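Local coordinates for uncharacterized protein AsbF (Bacillus anthracis, PDB 3DX5) that catalyses the manganese-dependent dehydration of 3-dehydroshikimate to 3,4-dihydroxybenzoate, which supplies the catechol units of the siderophore petrobactin, at residues L5-F10 / T18-F23; N27-I32 / D261-E266; T147-L152 / L156-E161. All blocks are in the same frame, centred on the assembly; numbering follows the deposited sequence.

Contact 1 of 3, residues L5-F10 / T18-F23. With DHB (3,4-dihydroxybenzoic acid), chain D.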
loop_
_atom_site.group_PDB
_atom_site.type_symbol
_atom_site.label_atom_id
_atom_site.label_comp_id
_atom_site.label_asym_id
_atom_site.label_seq_id
_atom_site.Cartn_x
_atom_site.Cartn_y
_atom_site.Cartn_z
ATOM N N LEU A 5 -15.174 -9.039 -6.025
ATOM C CA LEU A 5 -13.973 -9.051 -5.240
ATOM C C LEU A 5 -13.220 -7.728 -5.555
ATOM O O LEU A 5 -13.195 -7.321 -6.706
ATOM C CB LEU A 5 -13.201 -10.271 -5.761
ATOM C CG LEU A 5 -11.805 -10.549 -5.322
ATOM C CD1 LEU A 5 -11.511 -11.999 -5.555
ATOM C CD2 LEU A 5 -10.867 -9.670 -6.156
ATOM N N CYS A 6 -12.595 -7.079 -4.578
ATOM C CA CYS A 6 -11.760 -5.895 -4.849
ATOM C C CYS A 6 -10.307 -6.286 -4.839
ATOM O O CYS A 6 -9.841 -6.850 -3.851
ATOM C CB CYS A 6 -11.823 -4.885 -3.721
ATOM S SG CYS A 6 -13.397 -4.547 -3.185
ATOM N N THR A 7 -9.576 -5.923 -5.879
ATOM C CA THR A 7 -8.117 -6.173 -5.882
ATOM C C THR A 7 -7.359 -5.379 -4.796
ATOM O O THR A 7 -6.290 -5.798 -4.396
ATOM C CB THR A 7 -7.495 -5.960 -7.274
ATOM O OG1 THR A 7 -7.451 -4.563 -7.578
ATOM C CG2 THR A 7 -8.327 -6.710 -8.352
ATOM N N ILE A 8 -7.938 -4.275 -4.290
ATOM C CA ILE A 8 -7.344 -3.591 -3.133
ATOM C C ILE A 8 -7.174 -4.526 -1.895
ATOM O O ILE A 8 -6.288 -4.311 -1.090
ATOM C CB ILE A 8 -8.131 -2.303 -2.744
ATOM C CG1 ILE A 8 -7.272 -1.362 -1.867
ATOM C CG2 ILE A 8 -9.534 -2.631 -2.139
ATOM C CD1 ILE A 8 -7.924 0.102 -1.656
ATOM N N SER A 9 -7.996 -5.581 -1.779
ATOM C CA SER A 9 -7.855 -6.546 -0.673
ATOM C C SER A 9 -6.504 -7.242 -0.707
ATOM O O SER A 9 -6.070 -7.825 0.299
ATOM C CB SER A 9 -9.010 -7.605 -0.702
ATOM O OG SER A 9 -10.261 -6.938 -0.536
ATOM N N PHE A 10 -5.852 -7.210 -1.876
ATOM C CA PHE A 10 -4.572 -7.931 -2.083
ATOM C C PHE A 10 -3.373 -6.977 -2.147
ATOM O O PHE A 10 -2.299 -7.376 -2.602
ATOM C CB PHE A 10 -4.673 -8.753 -3.384
ATOM C CG PHE A 10 -5.722 -9.811 -3.317
ATOM C CD1 PHE A 10 -5.399 -11.087 -2.823
ATOM C CD2 PHE A 10 -7.045 -9.528 -3.676
ATOM C CE1 PHE A 10 -6.382 -12.080 -2.696
ATOM C CE2 PHE A 10 -8.046 -10.504 -3.540
ATOM C CZ PHE A 10 -7.714 -11.780 -3.052
ATOM N N THR A 18 -3.812 -13.037 -13.027
ATOM C CA THR A 18 -4.291 -14.352 -13.434
ATOM C C THR A 18 -4.796 -15.132 -12.209
ATOM O O THR A 18 -5.875 -15.719 -12.264
ATOM C CB THR A 18 -3.200 -15.176 -14.156
ATOM O OG1 THR A 18 -2.829 -14.526 -15.386
ATOM C CG2 THR A 18 -3.696 -16.630 -14.459
ATOM N N ASP A 19 -4.038 -15.105 -11.101
ATOM C CA ASP A 19 -4.456 -15.801 -9.886
ATOM C C ASP A 19 -5.651 -15.152 -9.181
ATOM O O ASP A 19 -6.508 -15.852 -8.608
ATOM C CB ASP A 19 -3.294 -15.949 -8.914
ATOM C CG ASP A 19 -2.278 -16.987 -9.390
ATOM O OD1 ASP A 19 -2.533 -17.716 -10.391
ATOM O OD2 ASP A 19 -1.222 -17.087 -8.745
ATOM N N ILE A 20 -5.736 -13.831 -9.216
ATOM C CA ILE A 20 -6.966 -13.176 -8.728
ATOM C C ILE A 20 -8.228 -13.587 -9.537
ATOM O O ILE A 20 -9.287 -13.920 -8.955
ATOM C CB ILE A 20 -6.821 -11.687 -8.714
ATOM C CG1 ILE A 20 -5.902 -11.290 -7.548
ATOM C CG2 ILE A 20 -8.218 -11.013 -8.557
ATOM C CD1 ILE A 20 -5.596 -9.851 -7.542
ATOM N N VAL A 21 -8.109 -13.591 -10.863
ATOM C CA VAL A 21 -9.233 -13.955 -11.690
ATOM C C VAL A 21 -9.641 -15.392 -11.367
ATOM O O VAL A 21 -10.821 -15.683 -11.227
ATOM C CB VAL A 21 -8.909 -13.789 -13.187
ATOM C CG1 VAL A 21 -10.005 -14.455 -14.054
ATOM C CG2 VAL A 21 -8.744 -12.326 -13.554
ATOM N N GLN A 22 -8.665 -16.297 -11.265
ATOM C CA GLN A 22 -8.956 -17.719 -10.988
ATOM C C GLN A 22 -9.625 -17.860 -9.602
ATOM O O GLN A 22 -10.601 -18.593 -9.454
ATOM C CB GLN A 22 -7.670 -18.578 -11.060
ATOM C CG GLN A 22 -7.881 -20.085 -10.761
ATOM C CD GLN A 22 -8.964 -20.715 -11.653
ATOM O OE1 GLN A 22 -9.016 -20.471 -12.862
ATOM N NE2 GLN A 22 -9.818 -21.537 -11.055
ATOM N N PHE A 23 -9.089 -17.175 -8.594
ATOM C CA PHE A 23 -9.719 -17.177 -7.275
ATOM C C PHE A 23 -11.168 -16.642 -7.329
ATOM O O PHE A 23 -12.074 -17.205 -6.716
ATOM C CB PHE A 23 -8.896 -16.367 -6.286
ATOM C CG PHE A 23 -9.515 -16.272 -4.934
ATOM C CD1 PHE A 23 -9.328 -17.291 -3.992
ATOM C CD2 PHE A 23 -10.306 -15.173 -4.592
ATOM C CE1 PHE A 23 -9.932 -17.205 -2.707
ATOM C CE2 PHE A 23 -10.916 -15.085 -3.335
ATOM C CZ PHE A 23 -10.714 -16.099 -2.388
HETATM C C1 DHB D . -10.646 2.973 0.786
HETATM C C2 DHB D . -11.992 2.625 0.823
HETATM C C3 DHB D . -12.661 2.510 2.046
HETATM O O3 DHB D . -13.985 2.176 2.164
HETATM C C4 DHB D . -11.917 2.794 3.276
HETATM O O4 DHB D . -12.599 2.681 4.438
HETATM C C5 DHB D . -10.578 3.170 3.225
HETATM C C6 DHB D . -9.953 3.251 1.967
HETATM C C DHB D . -9.947 3.066 -0.561
HETATM O O1 DHB D . -8.767 3.409 -0.692
HETATM O O2 DHB D . -10.615 2.745 -1.666
#

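Contact 2 of 3, residues N27-I32 / D261-E266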
loop_
_atom_site.group_PDB
_atom_site.type_symbol
_atom_site.label_atom_id
_atom_site.label_comp_id
_atom_site.label_asym_id
_atom_site.label_seq_id
_atom_site.Cartn_x
_atom_site.Cartn_y
_atom_site.Cartn_z
ATOM N N ASN A 27 -14.638 -19.168 -6.613
ATOM C CA ASN A 27 -15.465 -18.843 -5.459
ATOM C C ASN A 27 -16.831 -18.222 -5.786
ATOM O O ASN A 27 -17.519 -17.791 -4.875
ATOM C CB ASN A 27 -14.674 -17.981 -4.449
ATOM C CG ASN A 27 -13.629 -18.807 -3.706
ATOM O OD1 ASN A 27 -13.955 -19.541 -2.776
ATOM N ND2 ASN A 27 -12.389 -18.746 -4.162
ATOM N N GLY A 28 -17.228 -18.173 -7.062
ATOM C CA GLY A 28 -18.588 -17.719 -7.398
ATOM C C GLY A 28 -18.782 -16.199 -7.439
ATOM O O GLY A 28 -19.906 -15.724 -7.526
ATOM N N PHE A 29 -17.705 -15.414 -7.381
ATOM C CA PHE A 29 -17.834 -13.982 -7.669
ATOM C C PHE A 29 -18.226 -13.795 -9.128
ATOM O O PHE A 29 -17.845 -14.589 -9.997
ATOM C CB PHE A 29 -16.539 -13.243 -7.426
ATOM C CG PHE A 29 -16.158 -13.166 -5.989
ATOM C CD1 PHE A 29 -16.683 -12.159 -5.167
ATOM C CD2 PHE A 29 -15.336 -14.133 -5.433
ATOM C CE1 PHE A 29 -16.332 -12.089 -3.813
ATOM C CE2 PHE A 29 -14.972 -14.070 -4.099
ATOM C CZ PHE A 29 -15.461 -13.030 -3.282
ATOM N N GLU A 30 -18.972 -12.744 -9.415
ATOM C CA GLU A 30 -19.278 -12.447 -10.808
ATOM C C GLU A 30 -18.631 -11.180 -11.304
ATOM O O GLU A 30 -18.827 -10.769 -12.461
ATOM C CB GLU A 30 -20.786 -12.385 -11.001
ATOM C CG GLU A 30 -21.378 -13.781 -11.027
ATOM C CD GLU A 30 -22.884 -13.723 -11.074
ATOM O OE1 GLU A 30 -23.457 -13.161 -12.020
ATOM O OE2 GLU A 30 -23.494 -14.196 -10.122
ATOM N N GLY A 31 -17.846 -10.549 -10.441
ATOM C CA GLY A 31 -17.192 -9.325 -10.839
ATOM C C GLY A 31 -15.893 -9.115 -10.088
ATOM O O GLY A 31 -15.658 -9.729 -9.014
ATOM N N ILE A 32 -15.040 -8.278 -10.676
ATOM C CA ILE A 32 -13.816 -7.816 -10.006
ATOM C C ILE A 32 -13.828 -6.284 -10.046
ATOM O O ILE A 32 -14.010 -5.688 -11.110
ATOM C CB ILE A 32 -12.557 -8.391 -10.687
ATOM C CG1 ILE A 32 -12.505 -9.913 -10.443
ATOM C CG2 ILE A 32 -11.282 -7.681 -10.157
ATOM C CD1 ILE A 32 -11.505 -10.623 -11.372
ATOM N N ASP A 261 -8.758 -16.616 2.502
ATOM C CA ASP A 261 -9.546 -17.396 3.459
ATOM C C ASP A 261 -10.842 -16.706 3.814
ATOM O O ASP A 261 -11.896 -17.354 3.856
ATOM C CB ASP A 261 -8.773 -17.629 4.760
ATOM C CG ASP A 261 -7.644 -18.634 4.596
ATOM O OD1 ASP A 261 -7.730 -19.534 3.715
ATOM O OD2 ASP A 261 -6.649 -18.519 5.352
ATOM N N ILE A 262 -10.755 -15.413 4.121
ATOM C CA ILE A 262 -11.940 -14.646 4.536
ATOM C C ILE A 262 -12.960 -14.595 3.400
ATOM O O ILE A 262 -14.155 -14.822 3.619
ATOM C CB ILE A 262 -11.561 -13.209 4.965
ATOM C CG1 ILE A 262 -10.692 -13.240 6.245
ATOM C CG2 ILE A 262 -12.801 -12.329 5.095
ATOM C CD1 ILE A 262 -11.393 -13.805 7.493
ATOM N N LEU A 263 -12.479 -14.294 2.190
ATOM C CA LEU A 263 -13.365 -14.127 1.015
ATOM C C LEU A 263 -14.038 -15.451 0.634
ATOM O O LEU A 263 -15.241 -15.495 0.355
ATOM C CB LEU A 263 -12.572 -13.577 -0.177
ATOM C CG LEU A 263 -12.194 -12.092 0.038
ATOM C CD1 LEU A 263 -11.271 -11.578 -1.114
ATOM C CD2 LEU A 263 -13.447 -11.198 0.117
ATOM N N LYS A 264 -13.247 -16.522 0.630
ATOM C CA LYS A 264 -13.768 -17.833 0.338
ATOM C C LYS A 264 -14.888 -18.194 1.367
ATOM O O LYS A 264 -15.986 -18.619 0.979
ATOM C CB LYS A 264 -12.607 -18.840 0.345
ATOM C CG LYS A 264 -13.041 -20.348 0.303
ATOM C CD LYS A 264 -11.829 -21.280 0.053
ATOM C CE LYS A 264 -12.240 -22.706 0.337
ATOM N NZ LYS A 264 -11.266 -23.716 -0.205
ATOM N N ALA A 265 -14.617 -18.003 2.663
ATOM C CA ALA A 265 -15.620 -18.302 3.676
ATOM C C ALA A 265 -16.886 -17.443 3.521
ATOM O O ALA A 265 -18.025 -17.965 3.684
ATOM C CB ALA A 265 -15.037 -18.208 5.113
ATOM N N GLU A 266 -16.699 -16.152 3.219
ATOM C CA GLU A 266 -17.817 -15.221 3.018
ATOM C C GLU A 266 -18.777 -15.695 1.931
ATOM O O GLU A 266 -19.998 -15.705 2.124
ATOM C CB GLU A 266 -17.321 -13.798 2.704
ATOM C CG GLU A 266 -16.581 -13.130 3.843
ATOM C CD GLU A 266 -17.482 -12.789 5.012
ATOM O OE1 GLU A 266 -18.078 -13.712 5.616
ATOM O OE2 GLU A 266 -17.587 -11.588 5.337
HETATM O O HOH W 1 -16.302 -19.878 -1.512
#

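Contact 3 of 3, residues T147-L152 / L156-E161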
loop_
_atom_site.group_PDB
_atom_site.type_symbol
_atom_site.label_atom_id
_atom_site.label_comp_id
_atom_site.label_asym_id
_atom_site.label_seq_id
_atom_site.Cartn_x
_atom_site.Cartn_y
_atom_site.Cartn_z
ATOM N N THR A 147 -15.092 13.357 4.063
ATOM C CA THR A 147 -15.321 13.816 2.687
ATOM C C THR A 147 -16.657 14.563 2.659
ATOM O O THR A 147 -17.344 14.634 3.688
ATOM C CB THR A 147 -15.368 12.665 1.655
ATOM O OG1 THR A 147 -16.616 11.983 1.757
ATOM C CG2 THR A 147 -14.182 11.668 1.823
ATOM N N LEU A 148 -17.043 15.093 1.504
ATOM C CA LEU A 148 -18.360 15.746 1.371
ATOM C C LEU A 148 -19.529 14.766 1.501
ATOM O O LEU A 148 -20.678 15.169 1.788
ATOM C CB LEU A 148 -18.459 16.525 0.058
ATOM C CG LEU A 148 -17.630 17.848 0.020
ATOM C CD1 LEU A 148 -17.377 18.264 -1.428
ATOM C CD2 LEU A 148 -18.310 19.007 0.792
ATOM N N THR A 149 -19.243 13.476 1.329
ATOM C CA THR A 149 -20.294 12.446 1.454
ATOM C C THR A 149 -20.274 11.766 2.832
ATOM O O THR A 149 -20.623 10.586 2.967
ATOM C CB THR A 149 -20.155 11.373 0.377
ATOM O OG1 THR A 149 -18.890 10.718 0.530
ATOM C CG2 THR A 149 -20.224 11.990 -1.022
ATOM N N ASP A 150 -19.860 12.498 3.854
ATOM C CA ASP A 150 -19.760 11.911 5.178
ATOM C C ASP A 150 -21.091 11.870 5.924
ATOM O O ASP A 150 -21.134 11.335 7.026
ATOM C CB ASP A 150 -18.699 12.629 6.032
ATOM C CG ASP A 150 -18.992 14.094 6.257
ATOM O OD1 ASP A 150 -19.941 14.654 5.668
ATOM O OD2 ASP A 150 -18.227 14.723 7.017
ATOM N N THR A 151 -22.151 12.480 5.391
ATOM C CA THR A 151 -23.464 12.305 5.996
ATOM C C THR A 151 -24.464 12.075 4.868
ATOM O O THR A 151 -24.215 12.471 3.721
ATOM C CB THR A 151 -23.965 13.535 6.840
ATOM O OG1 THR A 151 -24.378 14.578 5.954
ATOM C CG2 THR A 151 -22.903 14.074 7.852
ATOM N N LEU A 152 -25.579 11.414 5.182
ATOM C CA LEU A 152 -26.651 11.242 4.196
ATOM C C LEU A 152 -27.218 12.593 3.665
ATOM O O LEU A 152 -27.275 12.786 2.456
ATOM C CB LEU A 152 -27.757 10.308 4.717
ATOM C CG LEU A 152 -28.978 10.130 3.810
ATOM C CD1 LEU A 152 -28.539 9.488 2.469
ATOM C CD2 LEU A 152 -30.019 9.235 4.499
ATOM N N LEU A 156 -26.959 13.787 -0.326
ATOM C CA LEU A 156 -28.131 14.142 -1.115
ATOM C C LEU A 156 -28.022 15.575 -1.646
ATOM O O LEU A 156 -28.317 15.842 -2.807
ATOM C CB LEU A 156 -29.404 13.997 -0.283
ATOM C CG LEU A 156 -29.770 12.537 0.008
ATOM C CD1 LEU A 156 -30.829 12.464 1.108
ATOM C CD2 LEU A 156 -30.232 11.864 -1.279
ATOM N N GLU A 157 -27.599 16.486 -0.779
ATOM C CA GLU A 157 -27.387 17.861 -1.167
ATOM C C GLU A 157 -26.355 17.987 -2.323
ATOM O O GLU A 157 -26.597 18.670 -3.301
ATOM C CB GLU A 157 -26.912 18.609 0.062
ATOM C CG GLU A 157 -26.696 20.032 -0.164
ATOM C CD GLU A 157 -27.945 20.803 0.164
ATOM O OE1 GLU A 157 -27.956 21.471 1.237
ATOM O OE2 GLU A 157 -28.925 20.709 -0.628
ATOM N N LEU A 158 -25.205 17.323 -2.182
ATOM C CA LEU A 158 -24.159 17.327 -3.218
ATOM C C LEU A 158 -24.696 16.891 -4.588
ATOM O O LEU A 158 -24.381 17.498 -5.614
ATOM C CB LEU A 158 -23.013 16.398 -2.812
ATOM C CG LEU A 158 -21.724 16.611 -3.615
ATOM C CD1 LEU A 158 -21.163 18.045 -3.440
ATOM C CD2 LEU A 158 -20.692 15.607 -3.144
ATOM N N LEU A 159 -25.491 15.819 -4.589
ATOM C CA LEU A 159 -26.058 15.267 -5.827
ATOM C C LEU A 159 -26.980 16.288 -6.499
ATOM O O LEU A 159 -26.968 16.458 -7.737
ATOM C CB LEU A 159 -26.822 13.973 -5.539
ATOM C CG LEU A 159 -25.943 12.780 -5.132
ATOM C CD1 LEU A 159 -26.826 11.698 -4.496
ATOM C CD2 LEU A 159 -25.123 12.200 -6.342
ATOM N N GLY A 160 -27.748 16.990 -5.675
ATOM C CA GLY A 160 -28.613 18.059 -6.178
ATOM C C GLY A 160 -27.800 19.270 -6.609
ATOM O O GLY A 160 -28.179 19.943 -7.547
ATOM N N GLU A 161 -26.662 19.544 -5.968
ATOM C CA GLU A 161 -25.871 20.730 -6.348
ATOM C C GLU A 161 -25.131 20.519 -7.679
ATOM O O GLU A 161 -25.026 21.444 -8.513
ATOM C CB GLU A 161 -24.882 21.103 -5.233
ATOM C CG GLU A 161 -25.536 21.612 -3.921
ATOM C CD GLU A 161 -24.597 21.559 -2.681
ATOM O OE1 GLU A 161 -23.744 20.657 -2.538
ATOM O OE2 GLU A 161 -24.724 22.440 -1.805
#

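Contact 1 of 3, residues L5-F10 / T18-F23
Ile20 is the bump of this contact: it leans from helix 17-26 into a hollow whose sides are Leu5, Thr7 and Phe10. Its two branches do different work. CG2 drops onto CD2 of Leu5 at 3.8 Å, while the longer arm runs out to CD1 and ends in the corner made by the Thr7 methyl and the Phe10 ring, 4.2 Å from Thr7 CG2 and 4.1 Å from Phe10 CD2. On the way CG1 passes over one face of the Phe10 ring, and the two side chains run antiparallel as they pass. CG1 of Ile20 stands anti to its carbonyl carbon (chi1 -74°) and CG2 anti to its backbone N, which spreads the branches over separate neighbours.

One turn further along the helix, Phe23 makes the second meeting. Leu5 forks here: with CG swung anti to the backbone N (chi1 172°), CD2 is given to Ile20, and CD1 comes in at the rim of the Phe23 ring, in its plane, 3.5 Å from Phe23 CD2 and 3.8 Å from Phe23 CE2. The methyl therefore abuts the ring edge and does not lie on a face.

Everything that touches is apolar and buried. The hydroxyl of Thr7 turns to His38 and the backbone of Trp35, leaving its methyl for the helix. In the 3-10 turn that follows the strand, Ile8 reaches the bound 3,4-dihydroxybenzoic acid, its CD1 3.5 Å from O1.

This is the strand-to-helix packing of a beta-alpha-beta unit in the TIM barrel. Strand 31-35 pairs with strand 2-6, Lys260 and Leu263 of helix 259-272 touch both phenylalanine rings, and Leu14 of the second subunit packs on Ile20.

Contact 2 of 3, residues N27-I32 / D261-E266
Asn27 and Lys264 meet where the first and last helices of the TIM barrel come side by side, helix 17-26 ending against helix 259-272. Their side chains cross at about a right angle. OD1 of Asn27 rests on the aliphatic part of the lysine, 3.3 Å from CG and 3.5 Å from CB, and the extended lysine chain carries its ammonium end away from the contact. CG of Asn27 lies anti to its carbonyl carbon (chi1 -73°), which aims the amide at the helix; ND2 is hydrogen-bonded to Phe23 O in the last turn of helix 17-26.

Deeper in, Phe29 presents its edge to Leu263: CZ points at CB, 4.3 Å away and near the ring plane. Leu252 of strand 249-252 touches both side chains from the barrel wall, so this half of the contact is apolar core.

In sequence, Gly28 separates Asn27 from Phe29; with its positive phi it is the C' residue of a Schellman motif closing helix 17-26, and the chain then heads into strand 31-35. At the outer side a water bridges Asn27 to helix 259-272, donating to Asn27 OD1 at 2.7 Å and to the backbone carbonyl oxygen of Lys264 at 2.8 Å.

Contact 3 of 3, residues T147-L152 / L156-E161
Leu156 lies against Leu152 one turn back in helix 152-162, and its side chain can be followed outward. CB sits 3.7 Å from Leu152 O. CG, placed anti to the carbonyl carbon (chi1 -71°), comes to 3.5 Å from the same oxygen and has Leu152 CD1 beside it. The tip CD1 then meets Leu152 CD1 at 4.0 Å, the two chains crossing obliquely. That oxygen also accepts the first-turn helix bond from Leu156 N, 3.0 Å long and close to straight at 173°. Gln189 and Leu190 of helix 183-190 touch both leucines.

On the loop side, Leu158 extends CD2 toward CB of Leu148 and CG2 of Thr149, 4.0 and 4.2 Å away respectively. Leu148 and Thr149 are the central residues of a type I turn from Thr147 to Asp150. An ST turn, in which Thr147 OG1 accepts from Thr149 N, shapes the same bend, and Thr151 caps the helix through its OG1 to Ser154 N.

Thr149 thus faces two ways. Its methyl is given to Leu158, while OG1 bonds to Glu142 O and His144 N, tying the turn to the backbone of a manganese ligand and of the probable proton acceptor. Apolar groups do the packing here and hydroxyls the shaping: Leu158 seats the loop on the helix through Leu148 and the Thr149 methyl, and threonine hydroxyls hold its bend beside the active site.

How the contacts relate
Contacts 1 and 2 are neighbours, with centres 9 Å apart, and form one continuous patch of the barrel. Leu5 N probably bonds to Gly31 O at 3.1 Å, joining the two strands, and Phe23 CZ packs on Leu263 CB at 3.8 Å, joining the helices. Contact 3 lies across the barrel, its centre 31 Å from either of the others, and falls within the long chain excursion between the segments of contact 2. The active site is approached from both sides: contact 1 supplies Ile8 to the ligand pocket, and the Thr149 side chain of contact 3 is about 10 Å from the manganese ion. Contact 2 does not reach the pocket that Ile8 lines: its Leu263 side chain is about 14 Å from the bound 3,4-dihydroxybenzoic acid.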